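Local coordinates for amino acid amide racemase (Ochrobactrum anthropi, PDB 6GIO), which binds pyridoxal-5'-phosphate and belongs to the class-III aminotransferase family, with the fold-type I architecture of that family, at residues Leu36-Glu39 with Gly40-Ile44; Ile375-Arg378 with Gly379-Gly383. One frame throughout, in Å; residues are numbered along the deposited sequence.

Interaction 1. Residues Leu36-Glu39 with Gly40-Ile44; sequences LIEE and GGRSI
Glu38, at the end of strand 35-38, and Arg42, just before strand 43-46, lie side by side and point the same way, meeting in a salt bridge at the turn of a beta hairpin. Glu38 OE1 takes NH2 of Arg42 at 2.8 Å, nearly along the carboxylate C-O bond, while Arg42 NE adds a weak second hydrogen bond to the same oxygen at 3.4 Å. The planes of the two groups are 45° apart. Arg42 gets there by leaving its backbone with CG opposite N and then bending about the CG-CD bond (chi3 58°), which turns the guanidinium back over Ile44; CD1 of Ile44 sits 3.2 Å above its centre and covers one face. Glu38 is extended, and its other oxygen, OE2, is hydrogen-bonded to Tyr380 OH. Beneath this pair the strands are antiparallel: Leu36 and Ile44 form a hydrogen-bonded pair, and Ile37 and Ser43 a non-hydrogen-bonded one, where CD1 of Ile37 lies 4.2 Å from CB of Ser43. Glu38 N also bonds to Arg42 O. A type II turn from Glu38 to Gly41 reverses the chain, closed by Gly41 N to Glu38 O at 2.8 Å; Gly40 and Gly41 both take positive phi in it. One water donates to Glu39 O and accepts from Arg42 N, bridging the turn. With OE1 and OE2 both engaged, the Glu38 carboxylate is fixed in rotation, and its two partners probably favour the ionised form. The ion pair thus ties the side chains together just where the backbone ladder gives way to the turn.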
ATOM      1  N   LEU C  36     -23.385  -6.003   7.368  1.00 26.02           N
ATOM      2  CA  LEU C  36     -22.191  -6.633   7.898  1.00 25.40           C
ATOM      3  C   LEU C  36     -22.606  -7.597   8.999  1.00 26.47           C
ATOM      4  O   LEU C  36     -23.543  -7.312   9.753  1.00 24.57           O
ATOM      5  CB  LEU C  36     -21.199  -5.604   8.460  1.00 25.20           C
ATOM      6  CG  LEU C  36     -20.546  -4.741   7.366  1.00 28.15           C
ATOM      7  CD1 LEU C  36     -19.830  -3.563   7.993  1.00 29.93           C
ATOM      8  CD2 LEU C  36     -19.605  -5.557   6.479  1.00 27.76           C
ATOM      9  N   ILE C  37     -21.908  -8.732   9.092  1.00 25.26           N
ATOM     10  CA  ILE C  37     -22.289  -9.747  10.088  1.00 28.13           C
ATOM     11  C   ILE C  37     -21.336  -9.741  11.268  1.00 25.88           C
ATOM     12  O   ILE C  37     -20.148 -10.005  11.136  1.00 25.67           O
ATOM     13  CB  ILE C  37     -22.314 -11.177   9.490  1.00 28.49           C
ATOM     14  CG1 ILE C  37     -22.981 -11.189   8.126  1.00 27.87           C
ATOM     15  CG2 ILE C  37     -22.947 -12.154  10.488  1.00 28.26           C
ATOM     16  CD1 ILE C  37     -24.395 -10.677   8.079  1.00 30.26           C
ATOM     17  N   GLU C  38     -21.864  -9.406  12.420  1.00 28.31           N
ATOM     18  CA  GLU C  38     -21.089  -9.419  13.651  1.00 29.42           C
ATOM     19  C   GLU C  38     -20.889 -10.848  14.080  1.00 28.87           C
ATOM     20  O   GLU C  38     -21.721 -11.702  13.791  1.00 30.10           O
ATOM     21  CB  GLU C  38     -21.826  -8.634  14.742  1.00 31.65           C
ATOM     22  CG  GLU C  38     -21.106  -8.575  16.083  1.00 36.95           C
ATOM     23  CD  GLU C  38     -21.516  -7.386  16.966  1.00 38.70           C
ATOM     24  OE1 GLU C  38     -22.706  -6.978  16.928  1.00 37.80           O
ATOM     25  OE2 GLU C  38     -20.624  -6.867  17.692  1.00 37.67           O
ATOM     26  N   GLU C  39     -19.782 -11.118  14.745  1.00 29.21           N
ATOM     27  CA  GLU C  39     -19.616 -12.382  15.443  1.00 30.41           C
ATOM     28  C   GLU C  39     -20.858 -12.643  16.321  1.00 29.72           C
ATOM     29  O   GLU C  39     -21.403 -11.726  16.941  1.00 27.45           O
ATOM     30  CB  GLU C  39     -18.339 -12.366  16.280  1.00 29.37           C
ATOM     31  CG  GLU C  39     -18.006 -13.720  16.929  1.00 32.75           C
ATOM     32  CD  GLU C  39     -16.750 -13.663  17.765  1.00 31.37           C
ATOM     33  OE1 GLU C  39     -16.647 -12.756  18.637  1.00 30.23           O
ATOM     34  OE2 GLU C  39     -15.858 -14.510  17.544  1.00 31.16           O
ATOM     35  N   GLY C  40     -21.315 -13.888  16.353  1.00 30.97           N
ATOM     36  CA  GLY C  40     -22.597 -14.208  16.974  1.00 28.48           C
ATOM     37  C   GLY C  40     -23.744 -14.153  15.954  1.00 29.51           C
ATOM     38  O   GLY C  40     -24.793 -14.719  16.183  1.00 27.64           O
ATOM     39  N   GLY C  41     -23.569 -13.481  14.816  1.00 28.25           N
ATOM     40  CA  GLY C  41     -24.541 -13.567  13.750  1.00 28.30           C
ATOM     41  C   GLY C  41     -25.415 -12.352  13.506  1.00 28.96           C
ATOM     42  O   GLY C  41     -26.125 -12.304  12.504  1.00 30.82           O
ATOM     43  N   ARG C  42     -25.375 -11.344  14.363  1.00 30.09           N
ATOM     44  CA  ARG C  42     -26.288 -10.190  14.182  1.00 30.34           C
ATOM     45  C   ARG C  42     -25.908  -9.442  12.893  1.00 28.81           C
ATOM     46  O   ARG C  42     -24.735  -9.253  12.606  1.00 29.49           O
ATOM     47  CB  ARG C  42     -26.212  -9.267  15.387  1.00 30.92           C
ATOM     48  CG  ARG C  42     -27.362  -8.265  15.528  1.00 31.83           C
ATOM     49  CD  ARG C  42     -27.341  -7.576  16.900  1.00 28.85           C
ATOM     50  NE  ARG C  42     -26.075  -6.878  17.167  1.00 30.30           N
ATOM     51  CZ  ARG C  42     -25.869  -5.557  17.078  1.00 29.94           C
ATOM     52  NH1 ARG C  42     -26.837  -4.728  16.733  1.00 29.14           N
ATOM     53  NH2 ARG C  42     -24.666  -5.053  17.342  1.00 30.87           N
ATOM     54  N   SER C  43     -26.906  -9.030  12.138  1.00 30.42           N
ATOM     55  CA  SER C  43     -26.721  -8.409  10.829  1.00 33.13           C
ATOM     56  C   SER C  43     -26.861  -6.894  10.913  1.00 33.50           C
ATOM     57  O   SER C  43     -27.950  -6.399  11.141  1.00 40.21           O
ATOM     58  CB  SER C  43     -27.756  -8.968   9.861  1.00 33.30           C
ATOM     59  OG  SER C  43     -27.925  -8.129   8.730  1.00 37.23           O
ATOM     60  N   ILE C  44     -25.775  -6.160  10.666  1.00 31.80           N
ATOM     61  CA  ILE C  44     -25.735  -4.702  10.886  1.00 28.94           C
ATOM     62  C   ILE C  44     -25.799  -3.946   9.561  1.00 27.50           C
ATOM     63  O   ILE C  44     -25.089  -4.277   8.642  1.00 25.71           O
ATOM     64  CB  ILE C  44     -24.427  -4.316  11.578  1.00 27.72           C
ATOM     65  CG1 ILE C  44     -24.219  -5.171  12.838  1.00 29.88           C
ATOM     66  CG2 ILE C  44     -24.379  -2.815  11.907  1.00 28.62           C
ATOM     67  CD1 ILE C  44     -25.325  -5.064  13.853  1.00 30.51           C
TER
HETATM   68  O   HOH W   1     -24.093 -11.012  16.789  1.00 31.38           O

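Interaction 2. Residues Ile375-Arg378 with Gly379-Gly383; sequences IIYR and GYQLG
Gly379, buried, gives its N to Ile375 O at 2.8 Å. Tyr380 bonds through N to Ile376 O, and its ring brings an edge to Tyr377 O, with CD2 3.6 Å away. The two tyrosine rings meet obliquely, centroids 6.0 Å apart and planes at 47°. Gln381 lies between two side chains of the preceding turn. Its amide carbon CD is 3.3 Å from CE2 of Tyr377, the ring and amide planes 43° apart, and its OE1 accepts NH1 of Arg378 at 2.9 Å. That donor lies in its own guanidinium plane but well above the amide plane, off the lone pairs. A bend at chi2 (61°) swings the arginine round to this oxygen, while its NE makes a salt bridge with Asp422 of helix 406-424. Leu382 sets CD2 3.8 Å above one guanidinium face, toward the rim, and its own N bonds to Arg378 O; beyond it the leucine packs on Ile415 and Gln418. Gly383, with positive phi, leaves the helical conformation, and its N bonds back to Tyr380 O. This is the C-terminal end of helix 369-382, finished by a glycine in a Schellman motif that turns the chain into strand 384-389.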
ATOM      1  N   ILE C 375     -23.538   8.479  20.323  1.00 25.62           N
ATOM      2  CA  ILE C 375     -24.485   8.305  19.221  1.00 26.18           C
ATOM      3  C   ILE C 375     -24.067   7.125  18.302  1.00 27.02           C
ATOM      4  O   ILE C 375     -24.909   6.306  17.896  1.00 27.56           O
ATOM      5  CB  ILE C 375     -24.651   9.614  18.424  1.00 26.76           C
ATOM      6  CG1 ILE C 375     -25.338  10.667  19.317  1.00 27.06           C
ATOM      7  CG2 ILE C 375     -25.447   9.372  17.156  1.00 26.39           C
ATOM      8  CD1 ILE C 375     -25.237  12.072  18.788  1.00 27.20           C
ATOM      9  N   ILE C 376     -22.778   7.024  17.976  1.00 27.69           N
ATOM     10  CA  ILE C 376     -22.271   5.885  17.175  1.00 28.12           C
ATOM     11  C   ILE C 376     -22.480   4.541  17.905  1.00 27.81           C
ATOM     12  O   ILE C 376     -22.882   3.537  17.304  1.00 23.05           O
ATOM     13  CB  ILE C 376     -20.748   5.990  16.908  1.00 27.96           C
ATOM     14  CG1 ILE C 376     -20.361   7.320  16.262  1.00 33.11           C
ATOM     15  CG2 ILE C 376     -20.294   4.856  16.028  1.00 28.57           C
ATOM     16  CD1 ILE C 376     -20.986   7.582  14.928  1.00 37.76           C
ATOM     17  N   TYR C 377     -22.146   4.523  19.193  1.00 28.68           N
ATOM     18  CA  TYR C 377     -22.292   3.303  19.990  1.00 30.14           C
ATOM     19  C   TYR C 377     -23.745   2.854  20.077  1.00 29.69           C
ATOM     20  O   TYR C 377     -24.079   1.669  19.928  1.00 31.41           O
ATOM     21  CB  TYR C 377     -21.764   3.525  21.389  1.00 33.94           C
ATOM     22  CG  TYR C 377     -21.954   2.328  22.252  1.00 37.02           C
ATOM     23  CD1 TYR C 377     -21.023   1.312  22.252  1.00 39.07           C
ATOM     24  CD2 TYR C 377     -23.060   2.215  23.083  1.00 40.25           C
ATOM     25  CE1 TYR C 377     -21.180   0.200  23.052  1.00 41.50           C
ATOM     26  CE2 TYR C 377     -23.228   1.105  23.890  1.00 44.24           C
ATOM     27  CZ  TYR C 377     -22.283   0.101  23.861  1.00 43.96           C
ATOM     28  OH  TYR C 377     -22.453  -1.003  24.648  1.00 49.41           O
ATOM     29  N   ARG C 378     -24.633   3.790  20.320  1.00 28.01           N
ATOM     30  CA  ARG C 378     -26.037   3.436  20.350  1.00 28.01           C
ATOM     31  C   ARG C 378     -26.544   3.035  18.964  1.00 27.87           C
ATOM     32  O   ARG C 378     -27.395   2.140  18.850  1.00 29.15           O
ATOM     33  CB  ARG C 378     -26.864   4.573  20.935  1.00 27.45           C
ATOM     34  CG  ARG C 378     -28.337   4.269  21.141  1.00 28.75           C
ATOM     35  CD  ARG C 378     -28.514   3.108  22.115  1.00 29.29           C
ATOM     36  NE  ARG C 378     -29.920   2.823  22.360  1.00 31.12           N
ATOM     37  CZ  ARG C 378     -30.368   1.692  22.913  1.00 31.14           C
ATOM     38  NH1 ARG C 378     -29.521   0.725  23.257  1.00 31.45           N
ATOM     39  NH2 ARG C 378     -31.658   1.515  23.083  1.00 31.95           N
ATOM     40  N   GLY C 379     -26.054   3.701  17.911  1.00 25.16           N
ATOM     41  CA  GLY C 379     -26.331   3.259  16.530  1.00 24.25           C
ATOM     42  C   GLY C 379     -25.997   1.783  16.298  1.00 23.28           C
ATOM     43  O   GLY C 379     -26.781   0.995  15.761  1.00 24.62           O
ATOM     44  N   TYR C 380     -24.797   1.437  16.681  1.00 25.01           N
ATOM     45  CA  TYR C 380     -24.316   0.084  16.623  1.00 26.71           C
ATOM     46  C   TYR C 380     -25.266  -0.885  17.372  1.00 27.36           C
ATOM     47  O   TYR C 380     -25.626  -1.926  16.831  1.00 26.81           O
ATOM     48  CB  TYR C 380     -22.890   0.050  17.188  1.00 25.32           C
ATOM     49  CG  TYR C 380     -22.513  -1.259  17.786  1.00 26.95           C
ATOM     50  CD1 TYR C 380     -22.104  -2.319  16.967  1.00 27.88           C
ATOM     51  CD2 TYR C 380     -22.583  -1.465  19.184  1.00 27.59           C
ATOM     52  CE1 TYR C 380     -21.766  -3.536  17.514  1.00 28.75           C
ATOM     53  CE2 TYR C 380     -22.255  -2.689  19.741  1.00 27.67           C
ATOM     54  CZ  TYR C 380     -21.845  -3.711  18.899  1.00 29.52           C
ATOM     55  OH  TYR C 380     -21.490  -4.926  19.405  1.00 30.69           O
ATOM     56  N   GLN C 381     -25.701  -0.540  18.577  1.00 28.53           N
ATOM     57  CA  GLN C 381     -26.611  -1.452  19.317  1.00 28.73           C
ATOM     58  C   GLN C 381     -27.966  -1.549  18.623  1.00 29.45           C
ATOM     59  O   GLN C 381     -28.600  -2.562  18.670  1.00 28.08           O
ATOM     60  CB  GLN C 381     -26.845  -0.959  20.729  1.00 30.10           C
ATOM     61  CG  GLN C 381     -25.633  -0.902  21.578  1.00 29.61           C
ATOM     62  CD  GLN C 381     -26.015  -0.499  22.995  1.00 33.61           C
ATOM     63  OE1 GLN C 381     -26.583   0.561  23.217  1.00 34.41           O
ATOM     64  NE2 GLN C 381     -25.703  -1.352  23.954  1.00 32.78           N
ATOM     65  N   LEU C 382     -28.392  -0.478  17.972  1.00 28.11           N
ATOM     66  CA  LEU C 382     -29.634  -0.483  17.239  1.00 31.94           C
ATOM     67  C   LEU C 382     -29.531  -1.090  15.841  1.00 31.09           C
ATOM     68  O   LEU C 382     -30.556  -1.179  15.154  1.00 29.66           O
ATOM     69  CB  LEU C 382     -30.212   0.949  17.135  1.00 34.65           C
ATOM     70  CG  LEU C 382     -30.523   1.598  18.486  1.00 38.44           C
ATOM     71  CD1 LEU C 382     -30.854   3.078  18.285  1.00 40.12           C
ATOM     72  CD2 LEU C 382     -31.656   0.848  19.203  1.00 39.94           C
ATOM     73  N   GLY C 383     -28.322  -1.490  15.413  1.00 29.11           N
ATOM     74  CA  GLY C 383     -28.150  -2.205  14.136  1.00 28.51           C
ATOM     75  C   GLY C 383     -27.652  -1.379  12.945  1.00 28.89           C
ATOM     76  O   GLY C 383     -27.882  -1.742  11.785  1.00 27.36           O
TER

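Interaction 1, the hairpin of strands 35-38 and 43-46, precedes interaction 2, the C-terminal turns of helix 369-382, by more than 300 residues, yet their centres lie only 13 Å apart. They meet directly: besides the Glu38-Tyr380 bond, Arg42 NH1 is 3.1 Å from Tyr380 O, a probable hydrogen bond, and Arg42 also makes a cation-pi contact with the Tyr380 ring. Strand 384-389, which follows the helix, lies parallel beside strand 43-46 in the same mixed sheet. Both contacts fall within the class-III aminotransferase range, joining an early hairpin to a late helix-strand unit.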